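Local coordinates for protein D-aminoacyl-tRNA deacylase 1 (Homo sapiens, PDB 2OKV) that deacylates mischarged D-aminoacyl-tRNAs and glycyl-tRNA(Ala) as a homodimeric editing enzyme, and possibly acts as an ATPase in DNA replication, at residues 42-46 and 108-113; 79-83 and 93-97. One frame throughout, in Å; residues are numbered along the deposited sequence.

Contact 1 (42-46 and 108-113); sequences LEHMV and SFLEQL
L42 lies nearest F109 and V46 nearest L113 by their CA atoms, where the helical segments 42-46 and 108-113 run in the same general sense, their axes 9.7 Å apart at closest and crossing at -46°. L42 holds CG anti to its own N (chi1 -175°), which swings the branched end over the other backbone, with CG 3.9 Å from F109 CA. One methyl, CD1, lies by the CB of S108; the other, CD2, sits 3.8 Å from Q112 CB, against the aliphatic root of that glutamine. One turn on, V46 divides its two methyls between neighbours. CG2 approaches the F109 ring obliquely, 3.6 Å from CE1, while CG1 reaches 3.9 Å to L113 CD2. A beta-branched residue suits this place because its short forked side chain can fill two directions at once. The same corner of the phenyl ring also receives M45, whose CG is 4.0 Å from F109 CE1 before the thioether bends away toward M1 and S147. F109 thus meets L42, M45 and V46, and I49 of the same helix touches it as well. At the more accessible margin, Q112 and E43 cross, with E43 CG 3.8 Å from Q112 NE2. Amide and carboxylate are turned 84° from each other; E43 OE2 instead bonds to Q39 on its own helix. Long side chains with polar ends suit this partly exposed border, where their methylenes can still pack. On the inner side, L113 and L110 touch C76 and I122 of the mixed sheet. The spacing by four of 42/46 and 109/113, together with the crossing angle, is consistent with ridges-into-grooves packing, here joining helices 39-51 and 99-116 in the alpha/beta fold of the deacylase.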
ATOM      1  N   LEU B  42      18.404   1.327   7.323  1.00 37.67           N
ATOM      2  CA  LEU B  42      17.848   0.145   7.983  1.00 37.80           C
ATOM      3  C   LEU B  42      17.394   0.510   9.401  1.00 37.79           C
ATOM      4  O   LEU B  42      16.236   0.294   9.749  1.00 37.97           O
ATOM      5  CB  LEU B  42      18.899  -0.968   8.027  1.00 37.37           C
ATOM      6  CG  LEU B  42      18.564  -2.367   8.557  1.00 38.33           C
ATOM      7  CD1 LEU B  42      19.645  -3.341   8.090  1.00 34.37           C
ATOM      8  CD2 LEU B  42      18.446  -2.382  10.096  1.00 37.14           C
ATOM      9  N   GLU B  43      18.308   1.067  10.196  1.00 37.91           N
ATOM     10  CA  GLU B  43      18.016   1.457  11.591  1.00 38.22           C
ATOM     11  C   GLU B  43      16.962   2.558  11.705  1.00 38.08           C
ATOM     12  O   GLU B  43      16.081   2.506  12.575  1.00 37.14           O
ATOM     13  CB  GLU B  43      19.308   1.837  12.323  1.00 37.96           C
ATOM     14  CG  GLU B  43      20.212   0.616  12.504  1.00 37.08           C
ATOM     15  CD  GLU B  43      21.485   0.857  13.296  1.00 38.94           C
ATOM     16  OE1 GLU B  43      21.600   1.914  13.953  1.00 40.18           O
ATOM     17  OE2 GLU B  43      22.378  -0.035  13.276  1.00 36.87           O
ATOM     18  N   HIS B  44      17.041   3.536  10.810  1.00 38.60           N
ATOM     19  CA  HIS B  44      16.056   4.629  10.781  1.00 39.28           C
ATOM     20  C   HIS B  44      14.649   4.149  10.416  1.00 39.40           C
ATOM     21  O   HIS B  44      13.667   4.565  11.030  1.00 38.92           O
ATOM     22  CB  HIS B  44      16.523   5.741   9.840  1.00 39.75           C
ATOM     23  CG  HIS B  44      17.565   6.646  10.431  1.00 42.65           C
ATOM     24  ND1 HIS B  44      18.705   6.177  11.052  1.00 45.81           N
ATOM     25  CD2 HIS B  44      17.643   7.996  10.480  1.00 45.22           C
ATOM     26  CE1 HIS B  44      19.437   7.198  11.461  1.00 45.33           C
ATOM     27  NE2 HIS B  44      18.817   8.313  11.123  1.00 46.54           N
ATOM     28  N   MET B  45      14.549   3.261   9.431  1.00 39.59           N
ATOM     29  CA  MET B  45      13.248   2.718   9.032  1.00 39.89           C
ATOM     30  C   MET B  45      12.609   1.855  10.131  1.00 40.22           C
ATOM     31  O   MET B  45      11.407   1.968  10.385  1.00 40.64           O
ATOM     32  CB  MET B  45      13.349   1.937   7.718  1.00 39.93           C
ATOM     33  CG  MET B  45      12.009   1.413   7.167  1.00 41.22           C
ATOM     34  SD  MET B  45      10.787   2.712   6.852  1.00 42.99           S
ATOM     35  CE  MET B  45      11.323   3.379   5.277  1.00 43.86           C
ATOM     36  N   VAL B  46      13.410   1.014  10.785  1.00 39.15           N
ATOM     37  CA  VAL B  46      12.933   0.254  11.943  1.00 39.49           C
ATOM     38  C   VAL B  46      12.314   1.198  13.004  1.00 40.22           C
ATOM     39  O   VAL B  46      11.188   0.987  13.455  1.00 39.36           O
ATOM     40  CB  VAL B  46      14.056  -0.565  12.573  1.00 39.67           C
ATOM     41  CG1 VAL B  46      13.642  -1.098  13.937  1.00 40.45           C
ATOM     42  CG2 VAL B  46      14.449  -1.736  11.644  1.00 39.51           C
ATOM     43  N   SER B 108      18.691  -8.928   7.882  1.00 36.82           N
ATOM     44  CA  SER B 108      19.264  -8.050   8.913  1.00 37.02           C
ATOM     45  C   SER B 108      18.228  -7.035   9.428  1.00 37.37           C
ATOM     46  O   SER B 108      18.168  -6.733  10.640  1.00 36.75           O
ATOM     47  CB  SER B 108      20.505  -7.319   8.396  1.00 36.19           C
ATOM     48  OG  SER B 108      21.580  -8.222   8.144  1.00 37.25           O
ATOM     49  N   PHE B 109      17.432  -6.506   8.501  1.00 38.11           N
ATOM     50  CA  PHE B 109      16.371  -5.559   8.825  1.00 39.44           C
ATOM     51  C   PHE B 109      15.341  -6.181   9.770  1.00 40.24           C
ATOM     52  O   PHE B 109      14.957  -5.570  10.783  1.00 39.96           O
ATOM     53  CB  PHE B 109      15.688  -5.076   7.538  1.00 39.74           C
ATOM     54  CG  PHE B 109      14.455  -4.284   7.787  1.00 42.13           C
ATOM     55  CD1 PHE B 109      14.526  -2.895   7.942  1.00 41.67           C
ATOM     56  CD2 PHE B 109      13.221  -4.921   7.908  1.00 42.84           C
ATOM     57  CE1 PHE B 109      13.396  -2.153   8.201  1.00 43.48           C
ATOM     58  CE2 PHE B 109      12.077  -4.180   8.183  1.00 44.06           C
ATOM     59  CZ  PHE B 109      12.167  -2.788   8.331  1.00 43.14           C
ATOM     60  N   LEU B 110      14.893  -7.394   9.438  1.00 40.84           N
ATOM     61  CA  LEU B 110      13.929  -8.113  10.282  1.00 41.97           C
ATOM     62  C   LEU B 110      14.508  -8.398  11.650  1.00 41.82           C
ATOM     63  O   LEU B 110      13.795  -8.343  12.655  1.00 41.52           O
ATOM     64  CB  LEU B 110      13.513  -9.437   9.652  1.00 42.49           C
ATOM     65  CG  LEU B 110      12.361  -9.465   8.662  1.00 45.06           C
ATOM     66  CD1 LEU B 110      12.153 -10.924   8.338  1.00 47.74           C
ATOM     67  CD2 LEU B 110      11.063  -8.852   9.198  1.00 47.88           C
ATOM     68  N   GLU B 111      15.801  -8.711  11.688  1.00 41.75           N
ATOM     69  CA  GLU B 111      16.476  -8.975  12.955  1.00 42.10           C
ATOM     70  C   GLU B 111      16.586  -7.727  13.853  1.00 42.43           C
ATOM     71  O   GLU B 111      16.473  -7.854  15.083  1.00 42.32           O
ATOM     72  CB  GLU B 111      17.838  -9.654  12.713  1.00 42.11           C
ATOM     73  CG  GLU B 111      18.552 -10.189  13.954  1.00 42.39           C
ATOM     74  CD  GLU B 111      17.794 -11.293  14.711  1.00 42.56           C
ATOM     75  OE1 GLU B 111      16.792 -11.846  14.209  1.00 43.04           O
ATOM     76  OE2 GLU B 111      18.215 -11.606  15.840  1.00 46.15           O
ATOM     77  N   GLN B 112      16.802  -6.540  13.267  1.00 42.78           N
ATOM     78  CA  GLN B 112      16.838  -5.290  14.060  1.00 43.22           C
ATOM     79  C   GLN B 112      15.450  -4.999  14.627  1.00 42.38           C
ATOM     80  O   GLN B 112      15.315  -4.579  15.771  1.00 41.89           O
ATOM     81  CB  GLN B 112      17.318  -4.061  13.257  1.00 43.70           C
ATOM     82  CG  GLN B 112      18.480  -3.198  13.899  1.00 49.23           C
ATOM     83  CD  GLN B 112      18.178  -2.498  15.239  1.00 54.67           C
ATOM     84  OE1 GLN B 112      17.814  -3.139  16.229  1.00 57.88           O
ATOM     85  NE2 GLN B 112      18.396  -1.175  15.283  1.00 52.47           N
ATOM     86  N   LEU B 113      14.432  -5.205  13.795  1.00 42.03           N
ATOM     87  CA  LEU B 113      13.039  -5.071  14.196  1.00 42.14           C
ATOM     88  C   LEU B 113      12.702  -5.946  15.396  1.00 41.88           C
ATOM     89  O   LEU B 113      12.098  -5.471  16.357  1.00 41.52           O
ATOM     90  CB  LEU B 113      12.116  -5.456  13.038  1.00 42.09           C
ATOM     91  CG  LEU B 113      11.195  -4.496  12.282  1.00 43.47           C
ATOM     92  CD1 LEU B 113      10.103  -5.320  11.631  1.00 43.21           C
ATOM     93  CD2 LEU B 113      10.579  -3.378  13.106  1.00 40.01           C
TER

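Contact 2 (79-83 and 93-97); sequences QFTLQ and FHLAM
F80 drives the edge of its ring into the face of F93, a T-shaped pair with centroids of the two rings 5.1 Å apart and planes at 80°. The leading atom is F80 CE1, poised over the centre of the F93 ring. That approach depends on the F80 torsion: chi1 of 74° sets CG between the backbone N and the carbonyl carbon, pointing the ring at the other segment. T81 runs alongside F93, with its CA 3.7 Å from F93 CE2 and its methyl CG2 near the same ring carbon, so the threonine offers carbon to the aromatic while its hydroxyl serves another partner. Farther along, Q83 CB and A96 CB meet at 3.7 Å; a residue as small as alanine lets the two chains come this close, and its methyl also nears F80 CB.

Both backbones turn here. Q83 N bonds to F80 O at 3.0 Å within the 3-10 turn, and A96 N to F93 O, also 3.0 Å, closes a type I beta turn. A water joins them, donating to Q83 O at 2.7 Å and accepting from L95 N at 3.0 Å. Outside the two segments, L95 and M97 make backbone bonds with L35 and I33.

The next shell comes from the second subunit. Its T142 O receives T81 OG1, its P140 O and T142 OG1 bind the two ends of the Q79 amide, and its W63 meets the F93 ring and packs on F80. Q79, F80, T81 and L82 belong to the SQFTL signature of the family, and the bonds of Q79 and T81 to P140 and T142 of the second subunit are characteristic of the DTD dimer interface, where one monomer's Gly-cisPro motif enters the other's active site.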
ATOM      1  N   GLN B  79       9.334  -6.074  -0.769  1.00 43.23           N
ATOM      2  CA  GLN B  79       8.573  -5.546  -1.907  1.00 42.61           C
ATOM      3  C   GLN B  79       9.433  -4.586  -2.734  1.00 42.95           C
ATOM      4  O   GLN B  79       9.346  -3.360  -2.563  1.00 43.66           O
ATOM      5  CB  GLN B  79       7.327  -4.797  -1.385  1.00 42.51           C
ATOM      6  CG  GLN B  79       6.397  -4.209  -2.463  1.00 41.74           C
ATOM      7  CD  GLN B  79       5.510  -5.255  -3.124  1.00 41.86           C
ATOM      8  OE1 GLN B  79       4.343  -5.369  -2.784  1.00 42.23           O
ATOM      9  NE2 GLN B  79       6.066  -6.029  -4.055  1.00 39.97           N
ATOM     10  N   PHE B  80      10.248  -5.137  -3.626  1.00 42.24           N
ATOM     11  CA  PHE B  80      11.143  -4.336  -4.466  1.00 42.55           C
ATOM     12  C   PHE B  80      10.423  -3.389  -5.431  1.00 41.90           C
ATOM     13  O   PHE B  80      11.040  -2.456  -5.929  1.00 42.46           O
ATOM     14  CB  PHE B  80      12.126  -5.239  -5.245  1.00 42.71           C
ATOM     15  CG  PHE B  80      11.490  -5.997  -6.394  1.00 43.70           C
ATOM     16  CD1 PHE B  80      11.379  -5.415  -7.659  1.00 43.96           C
ATOM     17  CD2 PHE B  80      11.002  -7.290  -6.209  1.00 43.95           C
ATOM     18  CE1 PHE B  80      10.788  -6.100  -8.718  1.00 44.86           C
ATOM     19  CE2 PHE B  80      10.410  -7.987  -7.259  1.00 45.30           C
ATOM     20  CZ  PHE B  80      10.302  -7.393  -8.522  1.00 45.16           C
ATOM     21  N   THR B  81       9.132  -3.622  -5.700  1.00 41.59           N
ATOM     22  CA  THR B  81       8.378  -2.789  -6.670  1.00 41.12           C
ATOM     23  C   THR B  81       8.205  -1.336  -6.233  1.00 41.95           C
ATOM     24  O   THR B  81       7.961  -0.445  -7.067  1.00 41.72           O
ATOM     25  CB  THR B  81       6.982  -3.382  -7.028  1.00 40.64           C
ATOM     26  OG1 THR B  81       6.209  -3.561  -5.842  1.00 39.49           O
ATOM     27  CG2 THR B  81       7.128  -4.735  -7.724  1.00 40.32           C
ATOM     28  N   LEU B  82       8.311  -1.100  -4.930  1.00 42.49           N
ATOM     29  CA  LEU B  82       8.252   0.257  -4.398  1.00 44.69           C
ATOM     30  C   LEU B  82       9.436   1.121  -4.851  1.00 46.36           C
ATOM     31  O   LEU B  82       9.343   2.346  -4.853  1.00 47.09           O
ATOM     32  CB  LEU B  82       8.150   0.234  -2.875  1.00 44.31           C
ATOM     33  CG  LEU B  82       6.895  -0.402  -2.290  1.00 43.43           C
ATOM     34  CD1 LEU B  82       7.045  -0.457  -0.797  1.00 44.56           C
ATOM     35  CD2 LEU B  82       5.664   0.400  -2.666  1.00 43.22           C
ATOM     36  N   GLN B  83      10.532   0.472  -5.253  1.00 48.25           N
ATOM     37  CA  GLN B  83      11.701   1.151  -5.837  1.00 50.15           C
ATOM     38  C   GLN B  83      11.590   1.249  -7.365  1.00 51.66           C
ATOM     39  O   GLN B  83      12.516   0.894  -8.099  1.00 52.14           O
ATOM     40  CB  GLN B  83      12.992   0.427  -5.429  1.00 49.88           C
ATOM     41  CG  GLN B  83      13.297   0.474  -3.930  1.00 49.36           C
ATOM     42  CD  GLN B  83      13.550   1.893  -3.425  1.00 50.44           C
ATOM     43  OE1 GLN B  83      13.249   2.217  -2.277  1.00 51.89           O
ATOM     44  NE2 GLN B  83      14.111   2.738  -4.278  1.00 48.43           N
ATOM     45  N   PHE B  93      13.200  -1.265 -12.526  1.00 52.65           N
ATOM     46  CA  PHE B  93      13.557  -1.506 -11.124  1.00 52.23           C
ATOM     47  C   PHE B  93      15.044  -1.355 -10.817  1.00 52.17           C
ATOM     48  O   PHE B  93      15.535  -1.931  -9.842  1.00 52.11           O
ATOM     49  CB  PHE B  93      13.040  -2.879 -10.667  1.00 51.94           C
ATOM     50  CG  PHE B  93      11.566  -3.066 -10.878  1.00 51.50           C
ATOM     51  CD1 PHE B  93      11.096  -3.812 -11.959  1.00 51.06           C
ATOM     52  CD2 PHE B  93      10.644  -2.472 -10.017  1.00 50.96           C
ATOM     53  CE1 PHE B  93       9.731  -3.976 -12.170  1.00 50.03           C
ATOM     54  CE2 PHE B  93       9.271  -2.628 -10.226  1.00 51.28           C
ATOM     55  CZ  PHE B  93       8.818  -3.385 -11.310  1.00 50.42           C
ATOM     56  N   HIS B  94      15.746  -0.561 -11.629  1.00 51.94           N
ATOM     57  CA  HIS B  94      17.200  -0.396 -11.509  1.00 51.86           C
ATOM     58  C   HIS B  94      17.651   0.179 -10.165  1.00 51.36           C
ATOM     59  O   HIS B  94      18.810   0.013  -9.778  1.00 51.62           O
ATOM     60  CB  HIS B  94      17.750   0.475 -12.647  1.00 52.15           C
ATOM     61  CG  HIS B  94      17.574   1.946 -12.422  1.00 53.41           C
ATOM     62  ND1 HIS B  94      16.496   2.653 -12.915  1.00 54.93           N
ATOM     63  CD2 HIS B  94      18.333   2.843 -11.746  1.00 54.45           C
ATOM     64  CE1 HIS B  94      16.602   3.921 -12.556  1.00 55.09           C
ATOM     65  NE2 HIS B  94      17.709   4.062 -11.848  1.00 55.27           N
ATOM     66  N   LEU B  95      16.746   0.874  -9.477  1.00 50.66           N
ATOM     67  CA  LEU B  95      17.055   1.485  -8.185  1.00 50.13           C
ATOM     68  C   LEU B  95      16.884   0.495  -7.029  1.00 49.41           C
ATOM     69  O   LEU B  95      17.407   0.715  -5.933  1.00 49.08           O
ATOM     70  CB  LEU B  95      16.197   2.735  -7.941  1.00 50.29           C
ATOM     71  CG  LEU B  95      16.914   4.031  -7.512  1.00 51.60           C
ATOM     72  CD1 LEU B  95      18.074   3.795  -6.524  1.00 52.57           C
ATOM     73  CD2 LEU B  95      17.427   4.801  -8.728  1.00 52.08           C
ATOM     74  N   ALA B  96      16.142  -0.582  -7.270  1.00 48.52           N
ATOM     75  CA  ALA B  96      15.990  -1.629  -6.263  1.00 47.97           C
ATOM     76  C   ALA B  96      17.306  -2.396  -6.095  1.00 47.76           C
ATOM     77  O   ALA B  96      18.042  -2.603  -7.069  1.00 46.63           O
ATOM     78  CB  ALA B  96      14.867  -2.568  -6.638  1.00 47.75           C
ATOM     79  N   MET B  97      17.600  -2.797  -4.859  1.00 47.63           N
ATOM     80  CA  MET B  97      18.770  -3.637  -4.583  1.00 47.78           C
ATOM     81  C   MET B  97      18.543  -5.051  -5.139  1.00 48.18           C
ATOM     82  O   MET B  97      17.491  -5.644  -4.880  1.00 48.00           O
ATOM     83  CB  MET B  97      19.046  -3.688  -3.074  1.00 47.88           C
ATOM     84  CG  MET B  97      20.353  -4.390  -2.669  1.00 47.21           C
ATOM     85  SD  MET B  97      20.482  -4.483  -0.868  1.00 46.94           S
ATOM     86  CE  MET B  97      20.950  -2.804  -0.431  1.00 44.76           C
TER
HETATM   87  O   HOH W   1      13.955   1.660 -10.237  1.00 38.55           O

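In the fold
Contact 2 is nested within the loop that contact 1 closes: the chain leaves helix 39-51, passes through strand 73-78 into 79-83 and 93-97, and then enters helix 99-116. The two centres lie about 18 Å apart and the nearest atoms about 8 Å, without touching. Contact 1 joins helices within one subunit, whereas contact 2 borders the second subunit, whose P140 forms part of the Gly-cisPro motif thought to reject L-amino acids. Both lie at a remove from the magnesium ion, about 11 Å from the side chains of M45 and T81. V4, a magnesium-binding residue, has its side chain about 9 Å from that of M45 and about 8 Å from that of T81.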